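Local coordinates for ribonucleoside-diphosphate reductase, alpha chain (PDB 6DQX), which probably reduces ribonucleoside diphosphates to deoxyribonucleotide precursors of DNA, as the catalytic subunit of a class Id ribonucleotide reductase, at residues F58-A63 with G71-F76; S293-L298 with E307-L312. All blocks are in the same frame, centred on the assembly; numbering follows the deposited sequence.

Interaction 1 of 2, residues F58-A63 with G71-F76; sequences FIAEHA and GYADKF
The CB of Ala73 packs against helix 52-67 at Ala60 and Glu61, 3.4 Å from the backbone O of Ala60 and 3.6 Å from OE2 of Glu61. Ala60 answers from the other helix: its CB lies 3.7 Å from CD1 of Phe76 and close to the carbonyl of Ala73. With alanine facing alanine, the two backbones come together until the CA atoms of Ala60 and Ala73 are 4.5 Å apart. Larger groups flank this small-residue centre. Phe76, whose CG stands anti to its backbone N (chi1 -178°), sets its CE1 4.0 Å from CG2 of Ile59, while Tyr72 brings CE2 to 3.9 Å from the CB of Ala63 and sends its hydroxyl on to the backbone O of Val311. At the polar margin, the Glu61 chain bends at chi2 (-71°) and folds its carboxylate over the CB of Ala73. A water donates to OE2 of Glu61 and to OD1 of Asp74, which should ease the proximity of two probably negative groups. Segments 58-63 and 72-76, whose axes approach to 8.0 Å at 143°, thus form part of the closely packed, roughly antiparallel hairpin of helices 52-67 and 72-82, with Gly71 as N-cap of the second helix.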
loop_
_atom_site.group_PDB
_atom_site.type_symbol
_atom_site.label_atom_id
_atom_site.label_comp_id
_atom_site.label_asym_id
_atom_site.label_seq_id
_atom_site.Cartn_x
_atom_site.Cartn_y
_atom_site.Cartn_z
ATOM N N PHE A 58 29.073 -15.422 -20.485
ATOM C CA PHE A 58 29.203 -14.298 -19.570
ATOM C C PHE A 58 28.919 -14.730 -18.124
ATOM O O PHE A 58 29.640 -14.358 -17.214
ATOM C CB PHE A 58 28.258 -13.154 -19.947
ATOM C CG PHE A 58 28.289 -12.007 -18.983
ATOM C CD1 PHE A 58 29.250 -11.012 -19.102
ATOM C CD2 PHE A 58 27.370 -11.928 -17.942
ATOM C CE1 PHE A 58 29.278 -9.948 -18.213
ATOM C CE2 PHE A 58 27.396 -10.879 -17.047
ATOM C CZ PHE A 58 28.357 -9.892 -17.171
ATOM N N ILE A 59 27.864 -15.512 -17.943
ATOM C CA ILE A 59 27.488 -15.995 -16.587
ATOM C C ILE A 59 28.620 -16.835 -15.981
ATOM O O ILE A 59 29.010 -16.617 -14.823
ATOM C CB ILE A 59 26.165 -16.785 -16.646
ATOM C CG1 ILE A 59 25.015 -15.826 -16.878
ATOM C CG2 ILE A 59 25.952 -17.618 -15.370
ATOM C CD1 ILE A 59 23.696 -16.485 -17.228
ATOM N N ALA A 60 29.155 -17.768 -16.778
ATOM C CA ALA A 60 30.271 -18.634 -16.350
ATOM C C ALA A 60 31.501 -17.819 -15.964
ATOM O O ALA A 60 32.111 -18.056 -14.921
ATOM C CB ALA A 60 30.652 -19.594 -17.460
ATOM N N GLU A 61 31.873 -16.861 -16.819
ATOM C CA GLU A 61 33.070 -16.049 -16.565
ATOM C C GLU A 61 32.860 -15.115 -15.380
ATOM O O GLU A 61 33.782 -14.873 -14.612
ATOM C CB GLU A 61 33.468 -15.242 -17.816
ATOM C CG GLU A 61 33.947 -16.102 -18.977
ATOM C CD GLU A 61 35.316 -16.749 -18.757
ATOM O OE1 GLU A 61 36.095 -16.299 -17.877
ATOM O OE2 GLU A 61 35.610 -17.735 -19.469
ATOM N N HIS A 62 31.653 -14.571 -15.246
ATOM C CA HIS A 62 31.383 -13.655 -14.146
ATOM C C HIS A 62 31.464 -14.402 -12.820
ATOM O O HIS A 62 32.070 -13.920 -11.860
ATOM C CB HIS A 62 30.018 -12.995 -14.275
ATOM C CG HIS A 62 29.806 -11.900 -13.284
ATOM N ND1 HIS A 62 30.386 -10.654 -13.420
ATOM C CD2 HIS A 62 29.099 -11.868 -12.132
ATOM C CE1 HIS A 62 30.026 -9.899 -12.397
ATOM N NE2 HIS A 62 29.261 -10.617 -11.593
ATOM N N ALA A 63 30.900 -15.606 -12.798
ATOM C CA ALA A 63 30.988 -16.473 -11.611
ATOM C C ALA A 63 32.445 -16.816 -11.255
ATOM O O ALA A 63 32.843 -16.693 -10.106
ATOM C CB ALA A 63 30.166 -17.728 -11.816
ATOM N N GLY A 71 39.866 -21.869 -13.711
ATOM C CA GLY A 71 39.251 -22.994 -14.398
ATOM C C GLY A 71 37.765 -23.192 -14.124
ATOM O O GLY A 71 37.125 -24.012 -14.788
ATOM N N TYR A 72 37.202 -22.400 -13.215
ATOM C CA TYR A 72 35.806 -22.571 -12.837
ATOM C C TYR A 72 34.845 -22.371 -14.022
ATOM O O TYR A 72 33.946 -23.193 -14.235
ATOM C CB TYR A 72 35.443 -21.671 -11.651
ATOM C CG TYR A 72 34.009 -21.870 -11.244
ATOM C CD1 TYR A 72 33.647 -22.876 -10.350
ATOM C CD2 TYR A 72 32.997 -21.082 -11.800
ATOM C CE1 TYR A 72 32.307 -23.060 -10.002
ATOM C CE2 TYR A 72 31.673 -21.277 -11.464
ATOM C CZ TYR A 72 31.341 -22.270 -10.556
ATOM O OH TYR A 72 30.025 -22.475 -10.232
ATOM N N ALA A 73 35.030 -21.280 -14.775
ATOM C CA ALA A 73 34.149 -20.942 -15.900
ATOM C C ALA A 73 34.029 -22.068 -16.912
ATOM O O ALA A 73 32.923 -22.399 -17.339
ATOM C CB ALA A 73 34.616 -19.666 -16.592
ATOM N N ASP A 74 35.157 -22.664 -17.286
ATOM C CA ASP A 74 35.139 -23.753 -18.261
ATOM C C ASP A 74 34.436 -25.005 -17.717
ATOM O O ASP A 74 33.741 -25.691 -18.471
ATOM C CB ASP A 74 36.552 -24.089 -18.773
ATOM C CG ASP A 74 37.115 -23.009 -19.694
ATOM O OD1 ASP A 74 36.353 -22.179 -20.249
ATOM O OD2 ASP A 74 38.344 -22.981 -19.846
ATOM N N LYS A 75 34.570 -25.250 -16.420
ATOM C CA LYS A 75 33.826 -26.359 -15.774
ATOM C C LYS A 75 32.338 -26.087 -15.795
ATOM O O LYS A 75 31.563 -26.923 -16.242
ATOM C CB LYS A 75 34.287 -26.593 -14.345
ATOM C CG LYS A 75 35.466 -27.538 -14.228
ATOM C CD LYS A 75 35.718 -27.983 -12.789
ATOM C CE LYS A 75 34.661 -28.958 -12.268
ATOM N NZ LYS A 75 34.760 -30.356 -12.799
ATOM N N PHE A 76 31.946 -24.892 -15.333
ATOM C CA PHE A 76 30.534 -24.510 -15.373
ATOM C C PHE A 76 29.980 -24.540 -16.801
ATOM O O PHE A 76 28.893 -25.071 -17.046
ATOM C CB PHE A 76 30.371 -23.132 -14.730
ATOM C CG PHE A 76 28.958 -22.651 -14.670
ATOM C CD1 PHE A 76 28.428 -21.911 -15.711
ATOM C CD2 PHE A 76 28.190 -22.848 -13.527
ATOM C CE1 PHE A 76 27.123 -21.442 -15.660
ATOM C CE2 PHE A 76 26.893 -22.368 -13.459
ATOM C CZ PHE A 76 26.365 -21.653 -14.519
HETATM O O HOH W 1 33.986 -20.257 -20.167
#

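Interaction 2 of 2, residues S293-L298 with E307-L312; sequences SSMNLL and EAPEVL
Met295 reaches from the strand to the helix by a bent route, its CB directed at the 307-312 segment and its CG set anti to the carbonyl carbon (chi1 -67°). Beyond CG the chain turns twice, at chi2 (-61°) and chi3 (-57°), and contact begins at the sulfur: SD lies 3.8 Å from CD2 of Leu312 and 4.0 Å from CA of Pro309. The terminal CE then settles beside the first turn of the helix, 4.0 Å from the CB of Ala308 and 4.1 Å from CG of the Pro309 ring, which the methionine crosses at about a right angle. Leu312 runs past Met295 in the opposite direction. One of its methyls, CD2, packs against the sulfur and also approaches the backbone N of Ser294, whereas CD1 rests 3.9 Å from the CB of Ser293. Phe85 of strand 85-87 and Leu348 of strand 347-351 both touch Met295 and Leu312, and Trp303 also touches Met295, Ala308 and Pro309. Strand 288-296 is thereby packed against the start of helix 308-327, within the ribonucleotide reductase barrel domain. Across the two segments, cohesion comes from buried van der Waals contact of methyl, methylene and thioether groups, so the fit probably depends on shape rather than on polar pairing.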
loop_
_atom_site.group_PDB
_atom_site.type_symbol
_atom_site.label_atom_id
_atom_site.label_comp_id
_atom_site.label_asym_id
_atom_site.label_seq_id
_atom_site.Cartn_x
_atom_site.Cartn_y
_atom_site.Cartn_z
ATOM N N SER A 293 18.723 -22.986 -8.691
ATOM C CA SER A 293 19.027 -23.531 -9.987
ATOM C C SER A 293 18.873 -25.043 -9.774
ATOM O O SER A 293 18.669 -25.479 -8.636
ATOM C CB SER A 293 20.423 -23.125 -10.467
ATOM O OG SER A 293 20.474 -21.775 -10.906
ATOM N N SER A 294 18.899 -25.811 -10.848
ATOM C CA SER A 294 18.401 -27.202 -10.805
ATOM C C SER A 294 19.262 -28.184 -11.580
ATOM O O SER A 294 19.750 -27.885 -12.679
ATOM C CB SER A 294 16.972 -27.274 -11.342
ATOM O OG SER A 294 16.183 -26.161 -10.881
ATOM N N MET A 295 19.436 -29.354 -10.986
ATOM C CA MET A 295 20.123 -30.455 -11.652
ATOM C C MET A 295 19.164 -31.242 -12.538
ATOM O O MET A 295 18.079 -31.570 -12.120
ATOM C CB MET A 295 20.737 -31.396 -10.622
ATOM C CG MET A 295 21.892 -30.802 -9.809
ATOM S SD MET A 295 23.332 -30.273 -10.736
ATOM C CE MET A 295 23.814 -31.766 -11.589
ATOM N N ASN A 296 19.609 -31.589 -13.747
ATOM C CA ASN A 296 18.788 -32.328 -14.686
ATOM C C ASN A 296 18.981 -33.807 -14.406
ATOM O O ASN A 296 19.998 -34.394 -14.808
ATOM C CB ASN A 296 19.215 -32.027 -16.119
ATOM C CG ASN A 296 18.298 -32.628 -17.148
ATOM O OD1 ASN A 296 17.374 -33.361 -16.826
ATOM N ND2 ASN A 296 18.596 -32.367 -18.431
ATOM N N LEU A 297 17.989 -34.401 -13.763
ATOM C CA LEU A 297 18.065 -35.828 -13.392
ATOM C C LEU A 297 18.047 -36.783 -14.579
ATOM O O LEU A 297 18.444 -37.953 -14.428
ATOM C CB LEU A 297 16.944 -36.188 -12.446
ATOM C CG LEU A 297 16.872 -35.376 -11.152
ATOM C CD1 LEU A 297 15.814 -35.941 -10.237
ATOM C CD2 LEU A 297 18.198 -35.263 -10.413
ATOM N N LEU A 298 17.627 -36.321 -15.765
ATOM C CA LEU A 298 17.732 -37.167 -16.964
ATOM C C LEU A 298 19.143 -37.726 -17.121
ATOM O O LEU A 298 19.330 -38.874 -17.578
ATOM C CB LEU A 298 17.345 -36.381 -18.219
ATOM C CG LEU A 298 17.493 -37.091 -19.578
ATOM C CD1 LEU A 298 16.697 -38.380 -19.574
ATOM C CD2 LEU A 298 17.007 -36.177 -20.696
ATOM N N GLU A 307 31.825 -33.510 -10.372
ATOM C CA GLU A 307 31.650 -32.330 -9.522
ATOM C C GLU A 307 30.522 -31.397 -9.970
ATOM O O GLU A 307 30.444 -30.264 -9.485
ATOM C CB GLU A 307 32.953 -31.534 -9.432
ATOM C CG GLU A 307 34.056 -32.284 -8.723
ATOM C CD GLU A 307 35.312 -31.440 -8.547
ATOM O OE1 GLU A 307 35.451 -30.380 -9.223
ATOM O OE2 GLU A 307 36.170 -31.853 -7.741
ATOM N N ALA A 308 29.591 -31.860 -10.799
ATOM C CA ALA A 308 28.543 -30.938 -11.283
ATOM C C ALA A 308 27.660 -30.337 -10.157
ATOM O O ALA A 308 27.473 -29.114 -10.118
ATOM C CB ALA A 308 27.688 -31.575 -12.378
ATOM N N PRO A 309 27.153 -31.156 -9.220
ATOM C CA PRO A 309 26.356 -30.563 -8.124
ATOM C C PRO A 309 27.137 -29.601 -7.261
ATOM O O PRO A 309 26.610 -28.557 -6.862
ATOM C CB PRO A 309 25.894 -31.767 -7.319
ATOM C CG PRO A 309 25.963 -32.891 -8.273
ATOM C CD PRO A 309 27.162 -32.619 -9.119
ATOM N N GLU A 310 28.418 -29.895 -7.038
ATOM C CA GLU A 310 29.275 -28.993 -6.289
ATOM C C GLU A 310 29.497 -27.673 -7.007
ATOM O O GLU A 310 29.463 -26.593 -6.385
ATOM C CB GLU A 310 30.617 -29.663 -6.014
ATOM C CG GLU A 310 30.485 -30.852 -5.080
ATOM C CD GLU A 310 30.293 -32.182 -5.766
ATOM O OE1 GLU A 310 29.659 -32.274 -6.847
ATOM O OE2 GLU A 310 30.742 -33.195 -5.161
ATOM N N VAL A 311 29.717 -27.755 -8.320
ATOM C CA VAL A 311 29.894 -26.548 -9.139
ATOM C C VAL A 311 28.644 -25.690 -9.090
ATOM O O VAL A 311 28.752 -24.458 -8.950
ATOM C CB VAL A 311 30.336 -26.904 -10.589
ATOM C CG1 VAL A 311 30.147 -25.751 -11.567
ATOM C CG2 VAL A 311 31.809 -27.325 -10.554
ATOM N N LEU A 312 27.472 -26.328 -9.170
ATOM C CA LEU A 312 26.221 -25.572 -9.112
ATOM C C LEU A 312 26.020 -24.919 -7.716
ATOM O O LEU A 312 25.557 -23.778 -7.619
ATOM C CB LEU A 312 25.032 -26.446 -9.537
ATOM C CG LEU A 312 23.754 -25.663 -9.862
ATOM C CD1 LEU A 312 23.942 -24.726 -11.063
ATOM C CD2 LEU A 312 22.598 -26.621 -10.126
#

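Helix 308-327 joins the two contacts, whose centres lie 15 Å apart: interaction 2 seats its first turns on the sheet, and the helical hairpin of interaction 1 packs against it. The hydrogen bond from Tyr72 OH to Val311 O, 2.7 Å long, ties them directly, and Phe76 CD2 adds apolar packing 4.0 Å from Val311 CG1. Phe315, farther along the same helix, meets Ile59, Ala63, Tyr72 and Phe76. Phe85 also bridges the layers, its ring meeting Phe76 and its side chain touching Met295. Interaction 1 is the outer layer, where the Glu61 side chain lies about 6 Å from a bound magnesium ion and about 6 Å from the side chain of His65, a magnesium-binding residue; interaction 2 is away from that site.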